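Local coordinates for CLIP-associating protein 2 (Mus musculus, PDB 3WOZ) that probably binds tubulin through its TOG domains, of which this HEAT-repeat domain is one, and contributes to microtubule dynamics, at residues 19-23 and 57-62; 26-30 and 65-69; 165-170 and 209-214. One frame throughout, in Å; residues are numbered along the deposited sequence.

In the fold
The chain is all helical, a row of HEAT-type helices, and the three contacts lie in two distant places. Interactions 1 and 2 join the same two helices, 19-34 and 60-77. Interaction 1 sits at their N-terminal ends and interaction 2 about two turns further on, with centres about 10 Å apart. They touch: Lys23 O lies 3.3 Å from Met65 CE, and Val62 O lies 3.5 Å from Leu26 CD1. Interaction 3 is on the opposite side of the chain's centre. Its centre is about 45 Å from that of interaction 1 and about 42 Å from that of interaction 2, with nearest atoms about 28 and 25 Å away.

Interaction 1. Residues 19-23 and 57-62; sequences WSERK and DPHGKV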
loop_
_atom_site.group_PDB
_atom_site.type_symbol
_atom_site.label_atom_id
_atom_site.label_comp_id
_atom_site.label_asym_id
_atom_site.label_seq_id
_atom_site.Cartn_x
_atom_site.Cartn_y
_atom_site.Cartn_z
ATOM N N TRP A 19 -3.391 25.746 6.827
ATOM C CA TRP A 19 -3.094 25.131 5.525
ATOM C C TRP A 19 -1.982 25.837 4.743
ATOM O O TRP A 19 -1.156 25.185 4.097
ATOM C CB TRP A 19 -4.362 24.989 4.665
ATOM C CG TRP A 19 -4.801 26.249 3.961
ATOM C CD1 TRP A 19 -5.752 27.136 4.385
ATOM C CD2 TRP A 19 -4.313 26.752 2.708
ATOM N NE1 TRP A 19 -5.880 28.163 3.478
ATOM C CE2 TRP A 19 -5.010 27.952 2.439
ATOM C CE3 TRP A 19 -3.350 26.310 1.790
ATOM C CZ2 TRP A 19 -4.775 28.715 1.288
ATOM C CZ3 TRP A 19 -3.116 27.071 0.646
ATOM C CH2 TRP A 19 -3.829 28.260 0.406
ATOM N N SER A 20 -1.977 27.167 4.800
ATOM C CA SER A 20 -0.994 27.985 4.090
ATOM C C SER A 20 0.419 27.686 4.594
ATOM O O SER A 20 1.377 27.655 3.818
ATOM C CB SER A 20 -1.322 29.467 4.278
ATOM O OG SER A 20 -0.640 30.268 3.331
ATOM N N GLU A 21 0.519 27.449 5.898
ATOM C CA GLU A 21 1.775 27.119 6.553
ATOM C C GLU A 21 2.220 25.695 6.225
ATOM O O GLU A 21 3.410 25.447 6.044
ATOM C CB GLU A 21 1.639 27.312 8.060
ATOM C CG GLU A 21 1.567 28.772 8.485
ATOM C CD GLU A 21 2.847 29.247 9.135
ATOM O OE1 GLU A 21 3.033 28.955 10.339
ATOM O OE2 GLU A 21 3.662 29.909 8.450
ATOM N N ARG A 22 1.263 24.772 6.139
ATOM C CA ARG A 22 1.553 23.397 5.720
ATOM C C ARG A 22 2.083 23.356 4.290
ATOM O O ARG A 22 3.014 22.611 3.989
ATOM C CB ARG A 22 0.321 22.501 5.867
ATOM C CG ARG A 22 -0.073 22.230 7.310
ATOM C CD ARG A 22 -1.018 21.038 7.449
ATOM N NE ARG A 22 -2.233 21.164 6.642
ATOM C CZ ARG A 22 -3.341 21.803 7.017
ATOM N NH1 ARG A 22 -3.419 22.401 8.201
ATOM N NH2 ARG A 22 -4.381 21.844 6.197
ATOM N N LYS A 23 1.485 24.170 3.422
ATOM C CA LYS A 23 1.926 24.315 2.037
ATOM C C LYS A 23 3.375 24.807 1.975
ATOM O O LYS A 23 4.204 24.237 1.257
ATOM C CB LYS A 23 0.994 25.280 1.294
ATOM C CG LYS A 23 1.482 25.723 -0.077
ATOM C CD LYS A 23 0.574 26.799 -0.665
ATOM C CE LYS A 23 1.169 27.390 -1.939
ATOM N NZ LYS A 23 0.239 28.359 -2.592
ATOM N N ASP A 57 -5.328 14.989 5.629
ATOM C CA ASP A 57 -5.330 16.451 5.497
ATOM C C ASP A 57 -6.583 16.920 4.749
ATOM O O ASP A 57 -6.843 16.457 3.641
ATOM C CB ASP A 57 -4.067 16.931 4.780
ATOM C CG ASP A 57 -3.784 18.402 5.009
ATOM O OD1 ASP A 57 -4.551 19.260 4.512
ATOM O OD2 ASP A 57 -2.773 18.702 5.679
ATOM N N PRO A 58 -7.361 17.840 5.355
ATOM C CA PRO A 58 -8.642 18.235 4.770
ATOM C C PRO A 58 -8.516 19.222 3.607
ATOM O O PRO A 58 -9.482 19.427 2.872
ATOM C CB PRO A 58 -9.374 18.885 5.946
ATOM C CG PRO A 58 -8.289 19.479 6.763
ATOM C CD PRO A 58 -7.107 18.538 6.632
ATOM N N HIS A 59 -7.344 19.823 3.444
ATOM C CA HIS A 59 -7.125 20.778 2.369
ATOM C C HIS A 59 -6.586 20.091 1.120
ATOM O O HIS A 59 -5.528 19.454 1.159
ATOM C CB HIS A 59 -6.184 21.892 2.821
ATOM C CG HIS A 59 -6.230 23.103 1.945
ATOM N ND1 HIS A 59 -5.505 23.203 0.778
ATOM C CD2 HIS A 59 -6.921 24.261 2.062
ATOM C CE1 HIS A 59 -5.743 24.373 0.213
ATOM N NE2 HIS A 59 -6.602 25.033 0.972
ATOM N N GLY A 60 -7.320 20.238 0.018
ATOM C CA GLY A 60 -7.000 19.584 -1.255
ATOM C C GLY A 60 -5.633 19.883 -1.848
ATOM O O GLY A 60 -4.976 18.985 -2.373
ATOM N N LYS A 61 -5.204 21.142 -1.768
ATOM C CA LYS A 61 -3.914 21.550 -2.331
ATOM C C LYS A 61 -2.769 20.989 -1.495
ATOM O O LYS A 61 -1.804 20.458 -2.036
ATOM C CB LYS A 61 -3.825 23.080 -2.446
ATOM C CG LYS A 61 -2.468 23.644 -2.883
ATOM C CD LYS A 61 -2.100 23.228 -4.310
ATOM C CE LYS A 61 -0.852 23.956 -4.791
ATOM N NZ LYS A 61 -0.284 23.324 -6.013
ATOM N N VAL A 62 -2.899 21.098 -0.176
ATOM C CA VAL A 62 -1.904 20.563 0.751
ATOM C C VAL A 62 -1.740 19.055 0.540
ATOM O O VAL A 62 -0.613 18.558 0.455
ATOM C CB VAL A 62 -2.263 20.871 2.225
ATOM C CG1 VAL A 62 -1.230 20.274 3.171
ATOM C CG2 VAL A 62 -2.369 22.383 2.450
#
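Asp57 OD1 takes two N-H groups. Arg22 NH2 reaches it at 3.1 Å from the syn side, tilted out of the carboxylate plane. The backbone N of His59 uses the anti lone pair at 3.0 Å, closing an Asx turn. The other oxygen, OD2, stands 2.7 Å from Arg22 NE in the same salt bridge, but the N-H points well off the oxygen and the bond is weak. The guanidinium and carboxylate planes are 57° apart, so the pairing is not flat.

Beside the ion pair, the five-membered ring of Trp19 and the ring of His59 form an offset stack. Their centroids are 4.1 Å apart and their planes nearly parallel, at 8°. Trp19 CG lies between the backbone N and the carbonyl carbon (chi1 80°), which lays the indole over the imidazole. His59 is also the N-cap of helix 60-77: its ND1 accepts weakly from the N atoms of Lys61 and Val62.

Val62 puts CG2 at the Trp19 edge and CG1 beside Arg22 NE. The contact joins the start of helix 19-34 to the turn before helix 60-77 and its first residues, while Met54 of helix 41-54 packs on Arg22 and Val62.

Interaction 2. Residues 26-30 and 65-69; sequences LLGLQ and MFLET
Leu26 starts the contact, and its side chain runs from helix 19-34 toward helix 60-77. Its CB touches the methyl CE of Met65, a selenomethionine, at 3.8 Å. At the tip the branches part. CD1 comes to the backbone of helix 60-77, 3.7 Å from Phe66 N, and close to the CB atoms of Met65 and Phe66. CD2 turns to Thr69 and approaches its OG1.

Met65 answers from the other helix. Its chain bends at the last torsion (chi3 64°), which brings CE back to helix 19-34. There the methyl packs against both Leu26 CB and Leu27 CG, 3.7 Å from the latter.

The two segments run almost parallel, 12° apart, with axes 10.3 Å from each other. Side-by-side, near-parallel helices of this kind fit the HEAT-repeat architecture of a TOG domain. Helix 41-54 lies between them in sequence and packs against both: Met54 touches Leu26 and Phe66, and Phe51 meets the Phe66 ring edge-to-face.

One turn on, Gln30 and Thr69 make the polar part. Gln30 CG lies against Thr69 CG2, and the side chains cross at about a right angle. Gln30 OE1 is 2.9 Å from Thr69 OG1. That hydroxyl is also 2.6 Å from Met65 O, a turn back in its own helix. A bridging water donates to Gln30 OE1, at 3.0 Å, and to Glu68 OE1. A leucine in place of Gln30 has no amide oxygen: the Thr69 hydroxyl would probably be left with Met65 O, and the water would probably be held less firmly at Glu68. Leu29 finishes the apolar side, its CD2 at Thr69 CG2.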
loop_
_atom_site.group_PDB
_atom_site.type_symbol
_atom_site.label_atom_id
_atom_site.label_comp_id
_atom_site.label_asym_id
_atom_site.label_seq_id
_atom_site.Cartn_x
_atom_site.Cartn_y
_atom_site.Cartn_z
ATOM N N LEU A 26 5.802 22.082 3.155
ATOM C CA LEU A 26 6.010 21.065 2.119
ATOM C C LEU A 26 6.947 21.539 1.007
ATOM O O LEU A 26 7.735 20.754 0.484
ATOM C CB LEU A 26 4.674 20.582 1.537
ATOM C CG LEU A 26 3.823 19.680 2.437
ATOM C CD1 LEU A 26 2.432 19.500 1.854
ATOM C CD2 LEU A 26 4.490 18.322 2.665
ATOM N N LEU A 27 6.848 22.817 0.650
ATOM C CA LEU A 27 7.788 23.435 -0.287
ATOM C C LEU A 27 9.212 23.405 0.275
ATOM O O LEU A 27 10.156 23.068 -0.438
ATOM C CB LEU A 27 7.375 24.873 -0.616
ATOM C CG LEU A 27 6.108 25.082 -1.455
ATOM C CD1 LEU A 27 5.692 26.546 -1.456
ATOM C CD2 LEU A 27 6.290 24.574 -2.881
ATOM N N GLY A 28 9.345 23.750 1.558
ATOM C CA GLY A 28 10.627 23.686 2.267
ATOM C C GLY A 28 11.170 22.271 2.363
ATOM O O GLY A 28 12.358 22.044 2.152
ATOM N N LEU A 29 10.287 21.319 2.662
ATOM C CA LEU A 29 10.659 19.907 2.756
ATOM C C LEU A 29 11.107 19.352 1.411
ATOM O O LEU A 29 12.115 18.649 1.334
ATOM C CB LEU A 29 9.509 19.078 3.337
ATOM C CG LEU A 29 9.645 17.553 3.404
ATOM C CD1 LEU A 29 10.915 17.109 4.128
ATOM C CD2 LEU A 29 8.407 16.955 4.066
ATOM N N GLN A 30 10.358 19.678 0.358
ATOM C CA GLN A 30 10.709 19.278 -1.002
ATOM C C GLN A 30 12.114 19.768 -1.347
ATOM O O GLN A 30 12.929 19.017 -1.883
ATOM C CB GLN A 30 9.689 19.824 -2.011
ATOM C CG GLN A 30 8.403 19.001 -2.114
ATOM C CD GLN A 30 7.268 19.716 -2.857
ATOM O OE1 GLN A 30 6.105 19.306 -2.774
ATOM N NE2 GLN A 30 7.601 20.784 -3.577
HETATM N N MSE A 65 -0.006 18.170 -2.768
HETATM C CA MSE A 65 1.413 18.490 -2.585
HETATM C C MSE A 65 2.131 17.461 -1.705
HETATM O O MSE A 65 3.306 17.154 -1.929
HETATM C CB MSE A 65 1.572 19.867 -1.953
HETATM C CG MSE A 65 1.261 21.036 -2.862
HETATM SE SE MSE A 65 1.508 22.679 -1.841
HETATM C CE MSE A 65 3.425 22.502 -1.499
ATOM N N PHE A 66 1.420 16.958 -0.696
ATOM C CA PHE A 66 1.927 15.912 0.194
ATOM C C PHE A 66 2.208 14.628 -0.585
ATOM O O PHE A 66 3.290 14.056 -0.470
ATOM C CB PHE A 66 0.944 15.676 1.355
ATOM C CG PHE A 66 0.981 14.284 1.937
ATOM C CD1 PHE A 66 2.091 13.829 2.652
ATOM C CD2 PHE A 66 -0.116 13.435 1.796
ATOM C CE1 PHE A 66 2.111 12.542 3.200
ATOM C CE2 PHE A 66 -0.110 12.147 2.343
ATOM C CZ PHE A 66 1.007 11.697 3.044
ATOM N N LEU A 67 1.236 14.194 -1.386
ATOM C CA LEU A 67 1.404 13.030 -2.261
ATOM C C LEU A 67 2.614 13.137 -3.191
ATOM O O LEU A 67 3.299 12.144 -3.431
ATOM C CB LEU A 67 0.144 12.783 -3.091
ATOM C CG LEU A 67 -1.090 12.273 -2.346
ATOM C CD1 LEU A 67 -2.254 12.190 -3.316
ATOM C CD2 LEU A 67 -0.831 10.911 -1.656
ATOM N N GLU A 68 2.865 14.340 -3.708
ATOM C CA GLU A 68 4.016 14.583 -4.583
ATOM C C GLU A 68 5.336 14.535 -3.827
ATOM O O GLU A 68 6.337 14.070 -4.355
ATOM C CB GLU A 68 3.888 15.929 -5.299
ATOM C CG GLU A 68 2.843 15.935 -6.390
ATOM C CD GLU A 68 2.538 17.325 -6.918
ATOM O OE1 GLU A 68 2.393 18.266 -6.105
ATOM O OE2 GLU A 68 2.429 17.471 -8.154
ATOM N N THR A 69 5.329 15.038 -2.599
ATOM C CA THR A 69 6.514 15.043 -1.746
ATOM C C THR A 69 6.903 13.621 -1.323
ATOM O O THR A 69 8.086 13.327 -1.144
ATOM C CB THR A 69 6.287 15.924 -0.496
ATOM O OG1 THR A 69 5.686 17.159 -0.893
ATOM C CG2 THR A 69 7.605 16.224 0.222
HETATM O O HOH W 1 4.261 20.011 -5.068
#

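Interaction 3. Residues 165-170 and 209-214; sequences NSSETR and MLLGAL
The side-chain amide of Asn165 rests on the backbone of helix 204-212. Its CG is 3.6 Å from Leu210 CA, and its ND2 lies 3.4 Å from Met209 O. The second flat group is the guanidinium of Arg170. Ser166 O lies over one of its faces, toward the rim, and Asn165 CG is at its edge, in plane. Ala213 CB approaches this group obliquely.

The two flat groups are tied by a hydrogen bond from Arg170 NH1 to Asn165 OD1, 2.8 Å long. The oxygen lies close to the guanidinium plane, but the donor stands well above the carbonyl plane, 58° out of it. Thus the bond comes down on the amide rather than along a lone pair. It should hold the amide against free rotation. A bend in the arginine chain (chi3 44°) turns the guanidinium back toward Asn165.

Apolar atoms of 209-214 pack against this pair. Leu210 CD2 touches both residues, 3.2 Å from Asn165 OD1 and 3.7 Å from Arg170 CA. The stem of Arg170 carries the rest: CD meets Ala213 CB at 3.6 Å, and CG meets Leu214 CD2. The selenomethionine Met209 curls its CE to Asn165 CB and ND2.

Ser166 is the N-cap of helix 167-179, its OG accepting weakly from Thr169 N. The contact sets the start of that helix against the C-terminal end of helix 204-212 and the residues just after it. Glu206 of the latter helix also accepts from Asn165 N, Leu210 reaches Val173 further along helix 167-179, and Thr169 packs on helix 121-133.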
loop_
_atom_site.group_PDB
_atom_site.type_symbol
_atom_site.label_atom_id
_atom_site.label_comp_id
_atom_site.label_asym_id
_atom_site.label_seq_id
_atom_site.Cartn_x
_atom_site.Cartn_y
_atom_site.Cartn_z
ATOM N N ASN A 165 2.958 -20.892 2.664
ATOM C CA ASN A 165 1.725 -21.413 3.243
ATOM C C ASN A 165 1.744 -21.294 4.766
ATOM O O ASN A 165 2.102 -22.237 5.475
ATOM C CB ASN A 165 1.487 -22.867 2.801
ATOM C CG ASN A 165 0.154 -23.425 3.288
ATOM O OD1 ASN A 165 -0.769 -22.679 3.608
ATOM N ND2 ASN A 165 0.054 -24.748 3.342
ATOM N N SER A 166 1.376 -20.112 5.250
ATOM C CA SER A 166 1.252 -19.848 6.677
ATOM C C SER A 166 -0.224 -19.673 7.033
ATOM O O SER A 166 -1.089 -19.790 6.165
ATOM C CB SER A 166 2.051 -18.602 7.056
ATOM O OG SER A 166 1.677 -17.495 6.256
ATOM N N SER A 167 -0.505 -19.399 8.305
ATOM C CA SER A 167 -1.877 -19.174 8.763
ATOM C C SER A 167 -2.449 -17.852 8.241
ATOM O O SER A 167 -3.586 -17.810 7.766
ATOM C CB SER A 167 -1.956 -19.238 10.290
ATOM O OG SER A 167 -1.100 -18.283 10.896
ATOM N N GLU A 168 -1.654 -16.786 8.323
ATOM C CA GLU A 168 -2.062 -15.462 7.842
ATOM C C GLU A 168 -2.309 -15.427 6.334
ATOM O O GLU A 168 -3.294 -14.844 5.875
ATOM C CB GLU A 168 -1.025 -14.405 8.223
ATOM C CG GLU A 168 -1.147 -13.920 9.654
ATOM C CD GLU A 168 -0.147 -12.829 10.004
ATOM O OE1 GLU A 168 0.823 -12.620 9.238
ATOM O OE2 GLU A 168 -0.335 -12.181 11.057
ATOM N N THR A 169 -1.417 -16.062 5.580
ATOM C CA THR A 169 -1.517 -16.104 4.127
ATOM C C THR A 169 -2.645 -17.038 3.687
ATOM O O THR A 169 -3.271 -16.823 2.647
ATOM C CB THR A 169 -0.170 -16.499 3.488
ATOM O OG1 THR A 169 0.875 -15.710 4.069
ATOM C CG2 THR A 169 -0.186 -16.249 1.996
ATOM N N ARG A 170 -2.897 -18.066 4.494
ATOM C CA ARG A 170 -4.032 -18.963 4.305
ATOM C C ARG A 170 -5.345 -18.229 4.592
ATOM O O ARG A 170 -6.330 -18.399 3.874
ATOM C CB ARG A 170 -3.883 -20.172 5.228
ATOM C CG ARG A 170 -4.661 -21.408 4.819
ATOM C CD ARG A 170 -4.025 -22.687 5.377
ATOM N NE ARG A 170 -3.622 -22.568 6.781
ATOM C CZ ARG A 170 -2.366 -22.646 7.221
ATOM N NH1 ARG A 170 -1.364 -22.858 6.375
ATOM N NH2 ARG A 170 -2.113 -22.520 8.517
HETATM N N MSE A 209 -0.369 -26.569 -1.684
HETATM C CA MSE A 209 -0.372 -26.901 -0.262
HETATM C C MSE A 209 -1.374 -26.019 0.490
HETATM O O MSE A 209 -2.102 -26.496 1.364
HETATM C CB MSE A 209 1.034 -26.712 0.309
HETATM C CG MSE A 209 1.520 -27.835 1.213
HETATM SE SE MSE A 209 3.428 -27.657 1.623
HETATM C CE MSE A 209 3.317 -26.244 2.962
ATOM N N LEU A 210 -1.393 -24.733 0.132
ATOM C CA LEU A 210 -2.333 -23.744 0.670
ATOM C C LEU A 210 -3.785 -24.184 0.448
ATOM O O LEU A 210 -4.570 -24.242 1.393
ATOM C CB LEU A 210 -2.075 -22.378 0.007
ATOM C CG LEU A 210 -2.626 -21.010 0.459
ATOM C CD1 LEU A 210 -4.138 -20.994 0.691
ATOM C CD2 LEU A 210 -1.896 -20.459 1.675
ATOM N N LEU A 211 -4.123 -24.494 -0.803
ATOM C CA LEU A 211 -5.465 -24.954 -1.176
ATOM C C LEU A 211 -5.872 -26.220 -0.426
ATOM O O LEU A 211 -7.016 -26.342 0.015
ATOM C CB LEU A 211 -5.556 -25.205 -2.686
ATOM C CG LEU A 211 -5.443 -24.033 -3.664
ATOM C CD1 LEU A 211 -5.291 -24.557 -5.084
ATOM C CD2 LEU A 211 -6.641 -23.104 -3.561
ATOM N N GLY A 212 -4.927 -27.150 -0.287
ATOM C CA GLY A 212 -5.149 -28.407 0.426
ATOM C C GLY A 212 -5.557 -28.208 1.874
ATOM O O GLY A 212 -6.351 -28.984 2.413
ATOM N N ALA A 213 -5.022 -27.158 2.494
ATOM C CA ALA A 213 -5.321 -26.827 3.886
ATOM C C ALA A 213 -6.551 -25.922 4.038
ATOM O O ALA A 213 -6.771 -25.326 5.100
ATOM C CB ALA A 213 -4.102 -26.203 4.549
ATOM N N LEU A 214 -7.350 -25.833 2.974
ATOM C CA LEU A 214 -8.609 -25.085 2.981
ATOM C C LEU A 214 -9.801 -26.032 2.824
ATOM O O LEU A 214 -9.658 -27.105 2.227
ATOM C CB LEU A 214 -8.632 -24.052 1.848
ATOM C CG LEU A 214 -7.626 -22.898 1.829
ATOM C CD1 LEU A 214 -7.767 -22.116 0.530
ATOM C CD2 LEU A 214 -7.800 -21.985 3.032
#